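Long-range contacts in inositol-3-phosphate synthase (Caenorhabditis elegans, PDB 1VKO), which is an NAD-binding enzyme of the inositol-phosphate synthase family, carrying its dinucleotide in a Rossmann-type domain: residues S196-D201 with N212-G217; G217-E222 with R273-E278; N250-T255 with S280-F285. All coordinates share one frame; numbering follows the deposited sequence. Where two conformers were deposited one is given.

Contact 1 (S196-D201 with N212-G217); sequences SIYYPD and NNVIPG. With NAD (nicotinamide-adenine-dinucleotide), chain G.
N213 and S196 open a single beta bridge, centred on the pair S196 and V214, within the long loop that joins helices 178-188 and 220-238 of the Rossmann-type NAD-binding domain. The carbonyl O of N213 accepts the N-H of S196 at 3.0 Å. The side chain of N213 is employed elsewhere, its ND2 donating to the carbonyls of D160 and P193. At V214 the backbones draw close, and V214 CA lies 3.3 Å from S196 O in a CA-H...O contact. The valine side chain leans on Y198, with V214 CG1 3.7 Å from Y198 CB and at an oblique position relative to the ring. Because CG of Y198 stands anti to its own N (chi1 175°), the phenol swings away and the contact rests on the root of the side chain. I215 completes the bridge: its N donates to S196 O over 2.9 Å with a nearly straight N-H...O angle of 166°. S196 thus donates through its N to N213 O and accepts through its O from I215 N, the residues on either side of V214, which is the pattern of a parallel bridge. I215 CG1 also lies 3.3 Å from S196 O, and the isoleucine packs against H223 and H226 of helix 220-238. Farther along, a water accepts from Y198 N and donates to I215 O, extending the link past the bridge. The side chain of S196 points away from segment 212-217, and its OG donates to N1A of the NAD adenine at 2.9 Å, while N6A gives a weak bond to I197 O.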
loop_
_atom_site.group_PDB
_atom_site.type_symbol
_atom_site.label_atom_id
_atom_site.label_comp_id
_atom_site.label_asym_id
_atom_site.label_seq_id
_atom_site.Cartn_x
_atom_site.Cartn_y
_atom_site.Cartn_z
ATOM N N SER A 196 -6.488 -42.683 3.269
ATOM C CA SER A 196 -5.285 -42.356 4.016
ATOM C C SER A 196 -5.434 -42.641 5.490
ATOM O O SER A 196 -6.489 -43.056 5.960
ATOM C CB SER A 196 -4.920 -40.875 3.841
ATOM O OG SER A 196 -3.512 -40.724 3.878
ATOM N N ILE A 197 -4.355 -42.372 6.217
ATOM C CA ILE A 197 -4.311 -42.468 7.664
ATOM C C ILE A 197 -4.948 -41.179 8.123
ATOM O O ILE A 197 -4.600 -40.122 7.616
ATOM C CB ILE A 197 -2.840 -42.526 8.091
ATOM C CG1 ILE A 197 -2.161 -43.713 7.441
ATOM C CG2 ILE A 197 -2.676 -42.606 9.605
ATOM C CD1 ILE A 197 -0.670 -43.696 7.624
ATOM N N TYR A 198 -5.875 -41.252 9.082
ATOM C CA TYR A 198 -6.472 -40.063 9.689
ATOM C C TYR A 198 -6.365 -40.162 11.204
ATOM O O TYR A 198 -7.050 -40.972 11.802
ATOM C CB TYR A 198 -7.940 -39.973 9.250
ATOM C CG TYR A 198 -8.747 -38.847 9.890
ATOM C CD1 TYR A 198 -8.211 -37.575 10.037
ATOM C CD2 TYR A 198 -10.044 -39.058 10.336
ATOM C CE1 TYR A 198 -8.925 -36.561 10.612
ATOM C CE2 TYR A 198 -10.771 -38.032 10.913
ATOM C CZ TYR A 198 -10.205 -36.789 11.038
ATOM O OH TYR A 198 -10.886 -35.747 11.617
ATOM N N TYR A 199 -5.526 -39.347 11.844
ATOM C CA TYR A 199 -5.522 -39.299 13.311
ATOM C C TYR A 199 -6.029 -37.911 13.749
ATOM O O TYR A 199 -5.251 -36.946 13.781
ATOM C CB TYR A 199 -4.130 -39.605 13.903
ATOM C CG TYR A 199 -3.489 -40.935 13.489
ATOM C CD1 TYR A 199 -4.255 -42.029 13.071
ATOM C CD2 TYR A 199 -2.116 -41.104 13.557
ATOM C CE1 TYR A 199 -3.661 -43.227 12.711
ATOM C CE2 TYR A 199 -1.516 -42.291 13.182
ATOM C CZ TYR A 199 -2.285 -43.349 12.752
ATOM O OH TYR A 199 -1.668 -44.546 12.391
ATOM N N PRO A 200 -7.317 -37.797 14.077
ATOM C CA PRO A 200 -7.980 -36.487 14.185
ATOM C C PRO A 200 -7.149 -35.460 14.969
ATOM O O PRO A 200 -7.072 -34.280 14.606
ATOM C CB PRO A 200 -9.261 -36.822 14.937
ATOM C CG PRO A 200 -9.556 -38.247 14.536
ATOM C CD PRO A 200 -8.226 -38.909 14.418
ATOM N N ASP A 201 -6.508 -35.947 16.020
ATOM C CA ASP A 201 -5.689 -35.171 16.954
ATOM C C ASP A 201 -4.428 -34.462 16.395
ATOM O O ASP A 201 -3.857 -33.560 17.070
ATOM C CB ASP A 201 -5.352 -36.066 18.171
ATOM C CG ASP A 201 -5.244 -37.610 17.807
ATOM O OD1 ASP A 201 -6.106 -38.165 17.051
ATOM O OD2 ASP A 201 -4.317 -38.351 18.256
ATOM N N ASN A 212 -13.795 -38.960 4.827
ATOM C CA ASN A 212 -14.648 -40.077 4.520
ATOM C C ASN A 212 -13.932 -41.176 3.719
ATOM O O ASN A 212 -14.570 -42.056 3.163
ATOM C CB ASN A 212 -15.880 -39.573 3.770
ATOM C CG ASN A 212 -15.615 -39.289 2.283
ATOM O OD1 ASN A 212 -14.468 -39.259 1.813
ATOM N ND2 ASN A 212 -16.689 -39.094 1.538
ATOM N N ASN A 213 -12.606 -41.098 3.665
ATOM C CA ASN A 213 -11.740 -41.989 2.882
ATOM C C ASN A 213 -10.546 -42.377 3.771
ATOM O O ASN A 213 -9.413 -42.008 3.478
ATOM C CB ASN A 213 -11.242 -41.230 1.639
ATOM C CG ASN A 213 -10.783 -42.131 0.515
ATOM O OD1 ASN A 213 -11.281 -43.235 0.344
ATOM N ND2 ASN A 213 -9.831 -41.640 -0.290
ATOM N N VAL A 214 -10.801 -43.100 4.868
ATOM C CA VAL A 214 -9.731 -43.475 5.808
ATOM C C VAL A 214 -9.495 -44.972 6.007
ATOM O O VAL A 214 -10.438 -45.761 6.035
ATOM C CB VAL A 214 -9.838 -42.719 7.194
ATOM C CG1 VAL A 214 -10.595 -41.396 7.055
ATOM C CG2 VAL A 214 -10.432 -43.566 8.272
ATOM N N ILE A 215 -8.222 -45.343 6.146
ATOM C CA ILE A 215 -7.816 -46.724 6.454
ATOM C C ILE A 215 -8.451 -47.121 7.796
ATOM O O ILE A 215 -8.270 -46.400 8.763
ATOM C CB ILE A 215 -6.237 -46.837 6.604
ATOM C CG1 ILE A 215 -5.442 -46.104 5.505
ATOM C CG2 ILE A 215 -5.792 -48.277 6.742
ATOM C CD1 ILE A 215 -5.718 -46.532 4.146
ATOM N N PRO A 216 -9.170 -48.250 7.883
ATOM C CA PRO A 216 -9.801 -48.674 9.155
ATOM C C PRO A 216 -8.783 -48.940 10.291
ATOM O O PRO A 216 -7.584 -49.021 10.036
ATOM C CB PRO A 216 -10.508 -49.966 8.768
ATOM C CG PRO A 216 -10.706 -49.884 7.285
ATOM C CD PRO A 216 -9.463 -49.198 6.790
ATOM N N GLY A 217 -9.252 -49.019 11.533
ATOM C CA GLY A 217 -8.416 -49.424 12.672
ATOM C C GLY A 217 -7.557 -48.356 13.338
ATOM O O GLY A 217 -7.403 -47.266 12.786
HETATM P PA NAD G . -5.782 -28.156 1.014
HETATM O O1A NAD G . -6.705 -28.238 2.134
HETATM O O2A NAD G . -6.519 -27.685 -0.170
HETATM O O5B NAD G . -5.125 -29.589 0.839
HETATM C C5B NAD G . -5.088 -30.485 1.908
HETATM C C4B NAD G . -5.643 -31.808 1.414
HETATM O O4B NAD G . -5.047 -32.845 2.159
HETATM C C3B NAD G . -7.127 -31.922 1.624
HETATM O O3B NAD G . -7.582 -32.657 0.499
HETATM C C2B NAD G . -7.308 -32.824 2.811
HETATM O O2B NAD G . -8.370 -33.702 2.440
HETATM C C1B NAD G . -6.012 -33.628 2.799
HETATM N N9A NAD G . -5.511 -34.244 4.055
HETATM C C8A NAD G . -5.541 -33.783 5.336
HETATM N N7A NAD G . -4.979 -34.717 6.136
HETATM C C5A NAD G . -4.584 -35.782 5.414
HETATM C C6A NAD G . -3.995 -37.018 5.732
HETATM N N6A NAD G . -3.724 -37.411 6.988
HETATM N N1A NAD G . -3.749 -37.909 4.719
HETATM C C2A NAD G . -4.098 -37.616 3.432
HETATM N N3A NAD G . -4.705 -36.434 3.155
HETATM C C4A NAD G . -4.945 -35.509 4.110
HETATM O O3 NAD G . -4.507 -27.210 1.344
HETATM P PN NAD G . -3.457 -26.859 0.199
HETATM O O1N NAD G . -3.527 -27.951 -0.808
HETATM O O2N NAD G . -3.713 -25.479 -0.222
HETATM O O5D NAD G . -1.992 -27.040 0.870
HETATM C C5D NAD G . -1.675 -28.193 1.631
HETATM C C4D NAD G . -0.503 -28.002 2.612
HETATM O O4D NAD G . 0.577 -27.369 1.971
HETATM C C3D NAD G . -0.843 -27.148 3.839
HETATM O O3D NAD G . -0.236 -27.720 4.964
HETATM C C2D NAD G . -0.083 -25.869 3.594
HETATM O O2D NAD G . 0.366 -25.196 4.759
HETATM C C1D NAD G . 1.106 -26.382 2.830
HETATM N N1N NAD G . 1.691 -25.212 2.186
HETATM C C2N NAD G . 0.974 -24.514 1.265
HETATM C C3N NAD G . 1.538 -23.396 0.693
HETATM C C7N NAD G . 0.894 -22.909 -0.549
HETATM O O7N NAD G . -0.289 -23.592 -0.923
HETATM N N7N NAD G . 1.446 -21.908 -1.246
HETATM C C4N NAD G . 2.841 -22.982 1.033
HETATM C C5N NAD G . 3.542 -23.692 1.982
HETATM C C6N NAD G . 2.950 -24.820 2.571
HETATM O O HOH W 1 -6.739 -44.127 9.629
#

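Contact 2 (G217-E222 with R273-E278); sequences GDNKLE and RVNEDE
The side chains of K220 and N275 cross at about a right angle where the N-terminus of helix 220-238 docks against the loop that follows helix 265-273, joining two helices of the Rossmann-type domain. The tight part is built on the N275 amide, which uses both of its ends. Its OD1 accepts from K220 N at 2.8 Å, a nearly straight bond (172° at the hydrogen) with the donor in the carbonyl plane. Its ND2 gives a hydrogen to D218 O, also at 2.8 Å, and that acceptor lies only 6° out of the amide plane. Two bonds to neighbouring backbone groups thus fix the amide's rotation. The backbone of N275 is in the left-handed region, just beyond V274, the first residue to leave the preceding helix.

K220 carries the contact farther along the loop. K220 CG lies 3.4 Å from N275 OD1; beyond it the extended chain runs past E276 O with CD and CE. K220 NZ donates to a lone pair of E276 O, in the carbonyl plane, at 2.9 Å. V279 O takes a further bond from this nitrogen, and Y199 packs on the aliphatic chain.

The remaining side is looser and more open to solvent. L221 CD2 comes no nearer than 4.3 Å to R273 CG, and the guanidinium of R273 is directed to E270, with which it forms a salt bridge. N219, which is exposed, serves its own helix as the N-cap: N219 OD1 accepts weakly from L221 N and more firmly from E222 N, at 3.1 Å, from above the carbonyl plane.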
loop_
_atom_site.group_PDB
_atom_site.type_symbol
_atom_site.label_atom_id
_atom_site.label_comp_id
_atom_site.label_asym_id
_atom_site.label_seq_id
_atom_site.Cartn_x
_atom_site.Cartn_y
_atom_site.Cartn_z
ATOM N N GLY A 217 -9.252 -49.019 11.533
ATOM C CA GLY A 217 -8.416 -49.424 12.672
ATOM C C GLY A 217 -7.557 -48.356 13.338
ATOM O O GLY A 217 -7.403 -47.266 12.786
ATOM N N ASP A 218 -6.976 -48.693 14.498
ATOM C CA ASP A 218 -6.064 -47.785 15.247
ATOM C C ASP A 218 -4.685 -48.376 15.485
ATOM O O ASP A 218 -3.935 -47.869 16.309
ATOM C CB ASP A 218 -6.641 -47.438 16.616
ATOM C CG ASP A 218 -8.055 -46.906 16.526
ATOM O OD1 ASP A 218 -8.256 -45.820 15.906
ATOM O OD2 ASP A 218 -9.023 -47.517 17.050
ATOM N N ASN A 219 -4.382 -49.471 14.792
ATOM C CA ASN A 219 -3.072 -50.096 14.857
ATOM C C ASN A 219 -2.204 -49.417 13.812
ATOM O O ASN A 219 -2.455 -49.571 12.611
ATOM C CB ASN A 219 -3.190 -51.603 14.570
ATOM C CG ASN A 219 -1.886 -52.376 14.816
ATOM O OD1 ASN A 219 -0.790 -51.963 14.402
ATOM N ND2 ASN A 219 -2.017 -53.538 15.458
ATOM N N LYS A 220 -1.201 -48.687 14.284
ATOM C CA LYS A 220 -0.347 -47.845 13.446
ATOM C C LYS A 220 0.634 -48.652 12.608
ATOM O O LYS A 220 1.111 -48.172 11.557
ATOM C CB LYS A 220 0.420 -46.785 14.293
ATOM C CG LYS A 220 -0.518 -45.874 15.077
ATOM C CD LYS A 220 0.133 -44.672 15.788
ATOM C CE LYS A 220 -0.936 -43.791 16.457
ATOM N NZ LYS A 220 -0.360 -42.489 16.947
ATOM N N LEU A 221 0.954 -49.859 13.078
ATOM C CA LEU A 221 1.837 -50.766 12.328
ATOM C C LEU A 221 1.094 -51.406 11.161
ATOM O O LEU A 221 1.668 -51.596 10.078
ATOM C CB LEU A 221 2.470 -51.844 13.222
ATOM C CG LEU A 221 3.305 -52.914 12.483
ATOM C CD1 LEU A 221 4.639 -52.335 11.980
ATOM C CD2 LEU A 221 3.553 -54.128 13.372
ATOM N N GLU A 222 -0.181 -51.724 11.354
ATOM C CA GLU A 222 -0.991 -52.130 10.215
ATOM C C GLU A 222 -1.110 -50.988 9.231
ATOM O O GLU A 222 -1.016 -51.207 8.033
ATOM C CB GLU A 222 -2.358 -52.547 10.647
ATOM C CG GLU A 222 -2.416 -53.921 11.274
ATOM C CD GLU A 222 -3.711 -54.608 10.920
ATOM O OE1 GLU A 222 -4.768 -53.940 11.093
ATOM O OE2 GLU A 222 -3.659 -55.778 10.446
ATOM N N ARG A 273 5.425 -49.922 16.529
ATOM C CA ARG A 273 5.062 -51.283 16.912
ATOM C C ARG A 273 4.154 -51.296 18.156
ATOM O O ARG A 273 3.141 -51.966 18.151
ATOM C CB ARG A 273 6.313 -52.133 17.135
ATOM C CG ARG A 273 6.149 -53.635 16.767
ATOM C CD ARG A 273 7.236 -54.519 17.379
ATOM N NE ARG A 273 7.296 -54.221 18.805
ATOM C CZ ARG A 273 6.945 -55.058 19.761
ATOM N NH1 ARG A 273 6.571 -56.295 19.447
ATOM N NH2 ARG A 273 6.991 -54.662 21.029
ATOM N N VAL A 274 4.509 -50.530 19.184
ATOM C CA VAL A 274 3.750 -50.481 20.449
ATOM C C VAL A 274 2.587 -49.461 20.437
ATOM O O VAL A 274 1.991 -49.187 21.470
ATOM C CB VAL A 274 4.667 -50.167 21.683
ATOM C CG1 VAL A 274 5.794 -51.127 21.814
ATOM C CG2 VAL A 274 5.200 -48.768 21.615
ATOM N N ASN A 275 2.305 -48.880 19.271
ATOM C CA ASN A 275 1.141 -48.013 19.040
ATOM C C ASN A 275 1.121 -46.709 19.830
ATOM O O ASN A 275 0.067 -46.220 20.250
ATOM C CB ASN A 275 -0.159 -48.770 19.259
ATOM C CG ASN A 275 -1.163 -48.461 18.215
ATOM O OD1 ASN A 275 -0.894 -48.641 17.025
ATOM N ND2 ASN A 275 -2.340 -48.000 18.634
ATOM N N GLU A 276 2.304 -46.146 19.978
ATOM C CA GLU A 276 2.528 -44.902 20.663
ATOM C C GLU A 276 1.650 -43.783 20.102
ATOM O O GLU A 276 1.313 -43.776 18.919
ATOM C CB GLU A 276 4.014 -44.564 20.498
ATOM C CG GLU A 276 4.483 -43.314 21.190
ATOM C CD GLU A 276 4.189 -43.349 22.667
ATOM O OE1 GLU A 276 4.686 -44.287 23.353
ATOM O OE2 GLU A 276 3.447 -42.437 23.114
ATOM N N ASP A 277 1.298 -42.829 20.958
ATOM C CA ASP A 277 0.422 -41.738 20.581
ATOM C C ASP A 277 1.097 -40.637 19.781
ATOM O O ASP A 277 0.571 -40.249 18.753
ATOM C CB ASP A 277 -0.280 -41.163 21.823
ATOM C CG ASP A 277 -1.689 -41.703 21.986
ATOM O OD1 ASP A 277 -2.616 -41.095 21.419
ATOM O OD2 ASP A 277 -1.974 -42.724 22.643
ATOM N N GLU A 278 2.240 -40.127 20.260
ATOM C CA GLU A 278 3.006 -39.083 19.571
ATOM C C GLU A 278 3.729 -39.634 18.349
ATOM O O GLU A 278 4.924 -39.410 18.165
ATOM C CB GLU A 278 4.024 -38.396 20.517
ATOM C CG GLU A 278 3.456 -37.357 21.490
ATOM C CD GLU A 278 2.682 -36.233 20.806
ATOM O OE1 GLU A 278 3.278 -35.425 20.077
ATOM O OE2 GLU A 278 1.457 -36.132 21.018
#

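Contact 3 (N250-T255 with S280-F285); sequences NTERYT and SPSNIF. With NAD (nicotinamide-adenine-dinucleotide), chain G.
A buried glutamate carboxylate, E252, sits against the first turn of helix 281-291, with its OE2 laid against the ring of P281. The segment bearing it is the loop after strand 242-247 of the parallel Rossmann sheet, and S280 occupies the N-cap of the helix it meets. E252 reaches across because its chain is extended beyond CG (chi2 -176°). OE2 of E252 lies 3.1 Å from P281 CD and almost as near to CB, so it rests among the ring's C-H groups while the two side chains pass at a slant. The same OE2 accepts weakly from S282 N at 3.3 Å, with a bent angle of 134° at the hydrogen. OE1 is modelled beside the hydroxyls of S280 and S282, but it stands too close to a neighbour for its exact place to be trusted. S282 OG has a further partner in T304 OG1.

At the cap, N283 turns its amide back, and N283 OD1 takes the N-H of S280 at 3.2 Å from above its carbonyl plane. A water held 2.6 Å from S280 OG extends the polar cluster toward T255, whose OG1 has a weak bond to it in the conformer given.

The other end of the loop serves the cofactor. T251 OG1 and O3D of the NAD ribose share a hydrogen bond of 2.7 Å, and N250 ND2 makes a long, weak one to O1A.

Taken together, a weak backbone N-H, and hydroxyls whose bonds to OE1 are uncertain, lie beside a buried acid at the start of a helix. The bonding implies a polar junction between the cofactor-binding loop and the helix, whose positive end would be expected to ease the cost of a negative charge on E252.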
loop_
_atom_site.group_PDB
_atom_site.type_symbol
_atom_site.label_atom_id
_atom_site.label_comp_id
_atom_site.label_asym_id
_atom_site.label_seq_id
_atom_site.Cartn_x
_atom_site.Cartn_y
_atom_site.Cartn_z
ATOM N N ASN A 250 -2.932 -31.346 4.960
ATOM C CA ASN A 250 -3.038 -30.283 5.941
ATOM C C ASN A 250 -1.921 -30.313 6.947
ATOM O O ASN A 250 -1.386 -31.368 7.301
ATOM C CB ASN A 250 -4.393 -30.268 6.635
ATOM C CG ASN A 250 -5.506 -29.881 5.681
ATOM O OD1 ASN A 250 -6.179 -30.758 5.111
ATOM N ND2 ASN A 250 -5.631 -28.564 5.399
ATOM N N THR A 251 -1.523 -29.112 7.339
ATOM C CA THR A 251 -0.537 -28.901 8.341
ATOM C C THR A 251 -0.999 -29.655 9.567
ATOM O O THR A 251 -2.083 -29.384 10.073
ATOM C CB THR A 251 -0.521 -27.389 8.590
ATOM O OG1 THR A 251 0.033 -26.790 7.435
ATOM C CG2 THR A 251 0.464 -27.010 9.692
ATOM N N GLU A 252 -0.191 -30.612 10.010
ATOM C CA GLU A 252 -0.353 -31.270 11.325
ATOM C C GLU A 252 0.282 -30.381 12.396
ATOM O O GLU A 252 1.073 -29.503 12.075
ATOM C CB GLU A 252 0.401 -32.620 11.370
ATOM C CG GLU A 252 -0.004 -33.597 10.274
ATOM C CD GLU A 252 0.663 -34.963 10.359
ATOM O OE1 GLU A 252 1.900 -35.100 10.572
ATOM O OE2 GLU A 252 -0.085 -35.933 10.179
ATOM N N ARG A 253 -0.047 -30.606 13.666
ATOM C CA ARG A 253 0.779 -30.053 14.753
ATOM C C ARG A 253 2.105 -30.817 14.853
ATOM O O ARG A 253 2.321 -31.853 14.203
ATOM C CB ARG A 253 0.050 -30.122 16.103
ATOM C CG ARG A 253 -0.300 -31.543 16.532
ATOM C CD ARG A 253 -0.769 -31.679 17.953
ATOM N NE ARG A 253 -1.156 -33.053 18.296
ATOM C CZ ARG A 253 -0.352 -33.986 18.819
ATOM N NH1 ARG A 253 0.948 -33.734 19.048
ATOM N NH2 ARG A 253 -0.846 -35.198 19.095
ATOM N N TYR A 254 3.002 -30.268 15.659
ATOM C CA TYR A 254 4.274 -30.865 15.990
ATOM C C TYR A 254 4.041 -32.057 16.912
ATOM O O TYR A 254 3.183 -32.032 17.764
ATOM C CB TYR A 254 5.099 -29.819 16.742
ATOM C CG TYR A 254 5.984 -28.964 15.860
ATOM C CD1 TYR A 254 5.484 -28.346 14.727
ATOM C CD2 TYR A 254 7.333 -28.794 16.161
ATOM C CE1 TYR A 254 6.287 -27.598 13.915
ATOM C CE2 TYR A 254 8.143 -28.014 15.365
ATOM C CZ TYR A 254 7.604 -27.402 14.243
ATOM O OH TYR A 254 8.406 -26.625 13.413
ATOM N N THR A 255 4.830 -33.093 16.752
ATOM C CA THR A 255 4.920 -34.172 17.724
ATOM C C THR A 255 5.868 -33.714 18.842
ATOM O O THR A 255 6.574 -32.716 18.656
ATOM C CB THR A 255 5.563 -35.377 16.996
ATOM O OG1 THR A 255 4.710 -35.805 15.925
ATOM C CG2 THR A 255 5.644 -36.589 17.883
ATOM N N SER A 280 2.824 -39.378 14.360
ATOM C CA SER A 280 1.893 -38.750 13.442
ATOM C C SER A 280 1.654 -39.565 12.181
ATOM O O SER A 280 2.483 -40.403 11.814
ATOM C CB SER A 280 2.396 -37.358 13.051
ATOM O OG SER A 280 3.346 -37.420 11.997
ATOM N N PRO A 281 0.547 -39.284 11.495
ATOM C CA PRO A 281 0.295 -39.798 10.155
ATOM C C PRO A 281 1.461 -39.480 9.221
ATOM O O PRO A 281 1.824 -40.317 8.382
ATOM C CB PRO A 281 -0.923 -38.995 9.729
ATOM C CG PRO A 281 -1.661 -38.798 11.042
ATOM C CD PRO A 281 -0.572 -38.430 11.964
ATOM N N SER A 282 2.048 -38.288 9.373
ATOM C CA SER A 282 3.154 -37.897 8.521
ATOM C C SER A 282 4.415 -38.643 8.861
ATOM O O SER A 282 5.262 -38.764 8.009
ATOM C CB SER A 282 3.398 -36.391 8.519
ATOM O OG SER A 282 4.070 -35.971 9.683
ATOM N N ASN A 283 4.535 -39.151 10.087
ATOM C CA ASN A 283 5.666 -40.015 10.458
ATOM C C ASN A 283 5.541 -41.359 9.747
ATOM O O ASN A 283 6.528 -41.899 9.299
ATOM C CB ASN A 283 5.666 -40.297 11.949
ATOM C CG ASN A 283 6.240 -39.140 12.799
ATOM O OD1 ASN A 283 6.010 -39.093 13.999
ATOM N ND2 ASN A 283 6.999 -38.243 12.191
ATOM N N ILE A 284 4.320 -41.879 9.652
ATOM C CA ILE A 284 4.071 -43.198 9.084
ATOM C C ILE A 284 4.316 -43.186 7.581
ATOM O O ILE A 284 5.082 -44.005 7.091
ATOM C CB ILE A 284 2.675 -43.782 9.502
ATOM C CG1 ILE A 284 2.670 -44.047 11.026
ATOM C CG2 ILE A 284 2.434 -45.114 8.831
ATOM C CD1 ILE A 284 1.311 -44.033 11.675
ATOM N N PHE A 285 3.745 -42.221 6.855
ATOM C CA PHE A 285 4.191 -42.004 5.490
ATOM C C PHE A 285 5.706 -41.889 5.360
ATOM O O PHE A 285 6.279 -42.545 4.521
ATOM C CB PHE A 285 3.513 -40.797 4.850
ATOM C CG PHE A 285 2.077 -40.998 4.550
ATOM C CD1 PHE A 285 1.694 -41.614 3.349
ATOM C CD2 PHE A 285 1.089 -40.599 5.453
ATOM C CE1 PHE A 285 0.321 -41.812 3.047
ATOM C CE2 PHE A 285 -0.303 -40.780 5.164
ATOM C CZ PHE A 285 -0.685 -41.406 3.946
HETATM P PA NAD G . -5.782 -28.156 1.014
HETATM O O1A NAD G . -6.705 -28.238 2.134
HETATM O O2A NAD G . -6.519 -27.685 -0.170
HETATM O O5B NAD G . -5.125 -29.589 0.839
HETATM C C5B NAD G . -5.088 -30.485 1.908
HETATM C C4B NAD G . -5.643 -31.808 1.414
HETATM O O4B NAD G . -5.047 -32.845 2.159
HETATM C C3B NAD G . -7.127 -31.922 1.624
HETATM O O3B NAD G . -7.582 -32.657 0.499
HETATM C C2B NAD G . -7.308 -32.824 2.811
HETATM O O2B NAD G . -8.370 -33.702 2.440
HETATM C C1B NAD G . -6.012 -33.628 2.799
HETATM N N9A NAD G . -5.511 -34.244 4.055
HETATM C C8A NAD G . -5.541 -33.783 5.336
HETATM N N7A NAD G . -4.979 -34.717 6.136
HETATM C C5A NAD G . -4.584 -35.782 5.414
HETATM C C6A NAD G . -3.995 -37.018 5.732
HETATM N N6A NAD G . -3.724 -37.411 6.988
HETATM N N1A NAD G . -3.749 -37.909 4.719
HETATM C C2A NAD G . -4.098 -37.616 3.432
HETATM N N3A NAD G . -4.705 -36.434 3.155
HETATM C C4A NAD G . -4.945 -35.509 4.110
HETATM O O3 NAD G . -4.507 -27.210 1.344
HETATM P PN NAD G . -3.457 -26.859 0.199
HETATM O O1N NAD G . -3.527 -27.951 -0.808
HETATM O O2N NAD G . -3.713 -25.479 -0.222
HETATM O O5D NAD G . -1.992 -27.040 0.870
HETATM C C5D NAD G . -1.675 -28.193 1.631
HETATM C C4D NAD G . -0.503 -28.002 2.612
HETATM O O4D NAD G . 0.577 -27.369 1.971
HETATM C C3D NAD G . -0.843 -27.148 3.839
HETATM O O3D NAD G . -0.236 -27.720 4.964
HETATM C C2D NAD G . -0.083 -25.869 3.594
HETATM O O2D NAD G . 0.366 -25.196 4.759
HETATM C C1D NAD G . 1.106 -26.382 2.830
HETATM N N1N NAD G . 1.691 -25.212 2.186
HETATM C C2N NAD G . 0.974 -24.514 1.265
HETATM C C3N NAD G . 1.538 -23.396 0.693
HETATM C C7N NAD G . 0.894 -22.909 -0.549
HETATM O O7N NAD G . -0.289 -23.592 -0.923
HETATM N N7N NAD G . 1.446 -21.908 -1.246
HETATM C C4N NAD G . 2.841 -22.982 1.033
HETATM C C5N NAD G . 3.542 -23.692 1.982
HETATM C C6N NAD G . 2.950 -24.820 2.571
HETATM O O HOH W 2 5.056 -35.622 12.636
#

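Contact 3 is buried, contact 1 partly so, and contact 2 lies at the surface. Contacts 1 and 3 both touch NAD, contact 1 at the adenine, contact 3 at the nicotinamide ribose and, weakly, at a phosphate oxygen. Contacts 1 and 2 share G217, and their chain runs on into helix 220-238; contacts 2 and 3 alternate along the sequence. Their chemistry differs accordingly: backbone bridging in contact 1, an asparagine amide and a lysine binding backbone groups in contact 2, and a buried carboxylate near hydroxyls in contact 3. Y199 packs on K220 and I284, and R253 joins D201 and E278, tying all three together.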